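Local coordinates for protein 6-phosphogluconate dehydrogenase (Decarboxylating) (Geobacter metallireducens, PDB 4E21) that probably catalyses the NADP-dependent oxidative decarboxylation of 6-phosphogluconate to ribulose 5-phosphate in the pentose phosphate pathway, at residues A92-M97 / I123-Q128; A222-G227 / I275-L280. All blocks are in the same frame, centred on the assembly; numbering follows the deposited sequence.

Contact 1: residues A92-M97 / I123-Q128; sequences AVVDSM and IRRADQ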
# COMPACT_ATOMS: atom_id res chain seq x y z
N ALA B 92 29.34 1.65 -11.05
CA ALA B 92 29.95 2.97 -10.91
C ALA B 92 31.33 3.06 -11.57
O ALA B 92 31.89 4.14 -11.73
CB ALA B 92 30.06 3.35 -9.43
N VAL B 93 31.85 1.90 -11.95
CA VAL B 93 33.20 1.77 -12.48
C VAL B 93 33.16 1.59 -14.01
O VAL B 93 34.19 1.71 -14.69
CB VAL B 93 33.91 0.57 -11.81
CG1 VAL B 93 35.11 0.12 -12.62
CG2 VAL B 93 34.32 0.92 -10.39
N VAL B 94 31.97 1.33 -14.53
CA VAL B 94 31.78 0.96 -15.92
C VAL B 94 32.27 2.02 -16.90
O VAL B 94 33.08 1.73 -17.76
CB VAL B 94 30.32 0.60 -16.24
CG1 VAL B 94 30.16 0.33 -17.72
CG2 VAL B 94 29.91 -0.63 -15.46
N ASP B 95 31.78 3.24 -16.77
CA ASP B 95 32.10 4.27 -17.74
C ASP B 95 33.62 4.49 -17.81
O ASP B 95 34.17 4.71 -18.89
CB ASP B 95 31.35 5.58 -17.43
CG ASP B 95 29.94 5.62 -18.04
OD1 ASP B 95 29.75 5.18 -19.19
OD2 ASP B 95 28.99 6.13 -17.38
N SER B 96 34.29 4.41 -16.67
CA SER B 96 35.72 4.67 -16.65
C SER B 96 36.49 3.45 -17.12
O SER B 96 37.65 3.54 -17.51
CB SER B 96 36.17 5.07 -15.24
OG SER B 96 36.42 3.91 -14.47
N MSE B 97 35.85 2.29 -17.09
CA MSE B 97 36.47 1.11 -17.66
C MSE B 97 36.41 1.24 -19.18
O MSE B 97 37.33 0.82 -19.89
CB MSE B 97 35.78 -0.16 -17.17
CG MSE B 97 36.50 -1.43 -17.53
SE MSE B 97 38.38 -1.48 -17.01
CE MSE B 97 38.17 -1.69 -15.08
N ILE B 123 21.82 2.57 -23.07
CA ILE B 123 21.44 3.29 -24.27
C ILE B 123 22.50 4.32 -24.68
O ILE B 123 22.89 4.39 -25.86
CB ILE B 123 20.08 3.95 -24.13
CG1 ILE B 123 18.97 2.89 -24.05
CG2 ILE B 123 19.81 4.87 -25.32
CD1 ILE B 123 17.63 3.45 -23.67
N ARG B 124 22.99 5.10 -23.72
CA ARG B 124 24.01 6.10 -24.01
C ARG B 124 25.32 5.41 -24.40
O ARG B 124 25.92 5.73 -25.43
CB ARG B 124 24.23 7.02 -22.82
CG ARG B 124 25.58 7.71 -22.88
CD ARG B 124 25.84 8.62 -21.70
NE ARG B 124 25.78 7.92 -20.42
CZ ARG B 124 26.83 7.36 -19.82
NH1 ARG B 124 28.02 7.38 -20.39
NH2 ARG B 124 26.67 6.78 -18.66
N ARG B 125 25.75 4.48 -23.56
CA ARG B 125 26.99 3.76 -23.80
C ARG B 125 26.99 3.06 -25.15
O ARG B 125 28.01 3.04 -25.83
CB ARG B 125 27.25 2.76 -22.67
CG ARG B 125 27.73 3.41 -21.40
CD ARG B 125 27.70 2.44 -20.24
NE ARG B 125 27.97 3.13 -18.98
CZ ARG B 125 27.56 2.72 -17.78
NH1 ARG B 125 26.85 1.60 -17.63
NH2 ARG B 125 27.88 3.43 -16.71
N ALA B 126 25.86 2.46 -25.54
CA ALA B 126 25.83 1.70 -26.78
C ALA B 126 26.09 2.64 -27.94
O ALA B 126 26.74 2.25 -28.91
CB ALA B 126 24.50 0.97 -26.96
N ASP B 127 25.59 3.86 -27.83
CA ASP B 127 25.74 4.88 -28.87
C ASP B 127 27.16 5.37 -29.00
O ASP B 127 27.68 5.56 -30.11
CB ASP B 127 24.86 6.08 -28.55
CG ASP B 127 23.52 5.96 -29.19
OD1 ASP B 127 23.46 5.40 -30.31
OD2 ASP B 127 22.52 6.42 -28.57
N GLN B 128 27.80 5.60 -27.87
CA GLN B 128 29.17 6.00 -27.88
C GLN B 128 30.05 4.95 -28.57
O GLN B 128 30.83 5.28 -29.46
CB GLN B 128 29.64 6.27 -26.46
CG GLN B 128 29.03 7.54 -25.89
CD GLN B 128 29.40 7.74 -24.43
OE1 GLN B 128 30.22 6.99 -23.86
NE2 GLN B 128 28.79 8.76 -23.79

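Contact 2: residues A222-G227 / I275-L280; sequences AAYAEG and ISSWLL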
# COMPACT_ATOMS: atom_id res chain seq x y z
N ALA B 222 8.46 -10.03 -0.07
CA ALA B 222 7.54 -9.33 0.81
C ALA B 222 6.23 -10.09 1.07
O ALA B 222 5.71 -10.07 2.19
CB ALA B 222 7.25 -7.92 0.29
N ALA B 223 5.68 -10.76 0.07
CA ALA B 223 4.46 -11.54 0.28
C ALA B 223 4.70 -12.70 1.26
O ALA B 223 3.91 -12.93 2.18
CB ALA B 223 3.90 -12.07 -1.05
N TYR B 224 5.78 -13.45 1.04
CA TYR B 224 6.10 -14.55 1.93
C TYR B 224 6.38 -14.05 3.34
O TYR B 224 5.88 -14.60 4.34
CB TYR B 224 7.31 -15.33 1.41
CG TYR B 224 7.04 -16.22 0.22
CD1 TYR B 224 6.17 -17.29 0.31
CD2 TYR B 224 7.67 -16.00 -1.00
CE1 TYR B 224 5.92 -18.12 -0.77
CE2 TYR B 224 7.44 -16.82 -2.09
CZ TYR B 224 6.56 -17.88 -1.97
OH TYR B 224 6.32 -18.72 -3.05
N ALA B 225 7.19 -13.00 3.42
CA ALA B 225 7.64 -12.47 4.69
C ALA B 225 6.46 -11.98 5.52
O ALA B 225 6.36 -12.29 6.70
CB ALA B 225 8.68 -11.33 4.46
N GLU B 226 5.56 -11.21 4.91
CA GLU B 226 4.39 -10.66 5.60
C GLU B 226 3.49 -11.79 6.09
O GLU B 226 2.98 -11.74 7.22
CB GLU B 226 3.58 -9.72 4.69
CG GLU B 226 4.10 -8.27 4.62
CD GLU B 226 3.23 -7.36 3.71
OE1 GLU B 226 2.10 -7.79 3.30
OE2 GLU B 226 3.67 -6.23 3.40
N GLY B 227 3.29 -12.80 5.25
CA GLY B 227 2.42 -13.91 5.59
C GLY B 227 3.01 -14.74 6.71
O GLY B 227 2.31 -15.09 7.67
N ILE B 275 1.74 -22.06 -3.92
CA ILE B 275 2.79 -21.07 -3.72
C ILE B 275 4.21 -21.65 -3.63
O ILE B 275 5.09 -21.05 -3.03
CB ILE B 275 2.49 -20.20 -2.48
CG1 ILE B 275 2.56 -21.05 -1.20
CG2 ILE B 275 1.08 -19.59 -2.59
CD1 ILE B 275 2.18 -20.28 0.05
N SER B 276 4.43 -22.83 -4.20
CA SER B 276 5.79 -23.35 -4.19
C SER B 276 6.58 -22.50 -5.17
O SER B 276 6.02 -22.00 -6.15
CB SER B 276 5.85 -24.82 -4.57
OG SER B 276 5.19 -25.01 -5.79
N SER B 277 7.85 -22.29 -4.87
CA SER B 277 8.71 -21.46 -5.69
C SER B 277 10.11 -21.58 -5.12
O SER B 277 10.32 -22.16 -4.05
CB SER B 277 8.27 -20.00 -5.63
OG SER B 277 8.60 -19.45 -4.36
N TRP B 278 11.06 -21.00 -5.85
CA TRP B 278 12.45 -21.04 -5.44
C TRP B 278 12.61 -20.26 -4.15
O TRP B 278 13.24 -20.73 -3.20
CB TRP B 278 13.33 -20.49 -6.56
CG TRP B 278 14.75 -20.26 -6.19
CD1 TRP B 278 15.39 -19.04 -6.09
CD2 TRP B 278 15.74 -21.25 -5.88
NE1 TRP B 278 16.71 -19.22 -5.74
CE2 TRP B 278 16.95 -20.57 -5.61
CE3 TRP B 278 15.72 -22.65 -5.81
CZ2 TRP B 278 18.11 -21.24 -5.26
CZ3 TRP B 278 16.89 -23.31 -5.48
CH2 TRP B 278 18.06 -22.61 -5.20
N LEU B 279 11.99 -19.09 -4.09
CA LEU B 279 12.00 -18.29 -2.87
C LEU B 279 11.46 -19.03 -1.63
O LEU B 279 11.98 -18.86 -0.52
CB LEU B 279 11.30 -16.95 -3.09
CG LEU B 279 12.15 -16.00 -3.96
CD1 LEU B 279 11.32 -14.86 -4.53
CD2 LEU B 279 13.36 -15.49 -3.17
N LEU B 280 10.44 -19.87 -1.82
CA LEU B 280 9.90 -20.68 -0.71
C LEU B 280 10.94 -21.69 -0.27
O LEU B 280 11.20 -21.85 0.93
CB LEU B 280 8.59 -21.39 -1.08
CG LEU B 280 7.97 -22.31 -0.02
CD1 LEU B 280 7.45 -21.52 1.17
CD2 LEU B 280 6.84 -23.12 -0.62

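Contact 1: residues A92-M97 / I123-Q128
D95, in the first turn of helix 94-101, puts its carboxylate between the guanidinium groups of two consecutive arginines of helix 119-130, R124 and R125, and takes four charged hydrogen bonds from them. R124 grips it end-on: NH2 reaches D95 OD2 at 2.7 Å on that oxygen's syn lone pair, and NH1 reaches D95 OD1 at 3.0 Å, less straight at 149°. R125 comes side-on with NE and NH2. Its NE lies 2.7 Å from D95 OD1 in a nearly straight bond (165°), its NH2 3.0 Å from D95 OD2, and both stand well above the carboxylate plane. The R125 chain is extended from CG to NE, while that of R124 bends at chi3 (59°) to bring its end onto the carboxylate. Each oxygen takes two donors, and at OD1 the two arginines arrive from opposite faces of the carboxylate plane; held in this way, the group has little freedom to turn. The double positive charge would be expected to keep the aspartate ionised.

Apolar contact comes from V94. Its CG1 sits over the centre of one face of the R125 guanidinium, 3.5 Å from R125 CZ. D95 meanwhile occupies the edge of that same group, so one neighbour covers a face while the other uses the in-plane N-H bonds. V94 and R125 also both pack on Y136 of strand 135-142.

The result is a salt-bridge network joining two neighbouring helices of the Rossmann-type NAD-binding domain.

Contact 2: residues A222-G227 / I275-L280
The hydroxyl of Y224 is gripped twice by the residues leading into helix 278-289. It donates to the backbone O of I275, with Y224 OH and I275 O 2.6 Å apart, and accepts from S277 OG at 2.7 Å from Y224 OH. The carbonyl oxygen lies at the edge of the phenol ring, near its plane, whereas the donor stands 33° out of the carbonyl plane of I275. One buried hydroxyl thus has both a donor and an acceptor.

S277 has a second task. Its OG, held between the backbone N and the carbonyl carbon (chi1 72°), also accepts from L280 N at 3.2 Å with an angle of 156°. The serine is therefore the N-cap of helix 278-289, and the chain of bonds runs from L280 N through S277 OG and Y224 OH to I275 O.

Around this polar end the ring is packed by aliphatic carbons. L279 CB sits 4.0 Å from Y224 CE2, approaching obliquely, and L280 CB is 4.0 Å from Y224 OH; I275 CB lies a little farther off. L220 of a second subunit packs on Y224 as well, and S277 meets S277 of that subunit, so the contact is part of a subunit interface.

What results is a serine N-cap bound by a tyrosine from the long helix 205-232, within the all-helical C-terminal domain of the 6-phosphogluconate dehydrogenase family.

From the N terminus, the chain passes through the first strands of the Rossmann-type domain and reaches contact 1, which closes a loop of 25 residues containing strand 110-113 and ties helix 94-101 to helix 119-130. It then finishes the mixed sheet at strand 197-201 and enters the long helix 205-232. Contact 2 opens on that helix and closes across 47 residues, including helix 262-269, at the start of helix 278-289. The two loops follow in series, neither nested nor crossed. Their centres are 36 Å apart, on opposite sides of the chain's centre: contact 1 serves the nucleotide-binding domain, contact 2 the helical C-terminal domain.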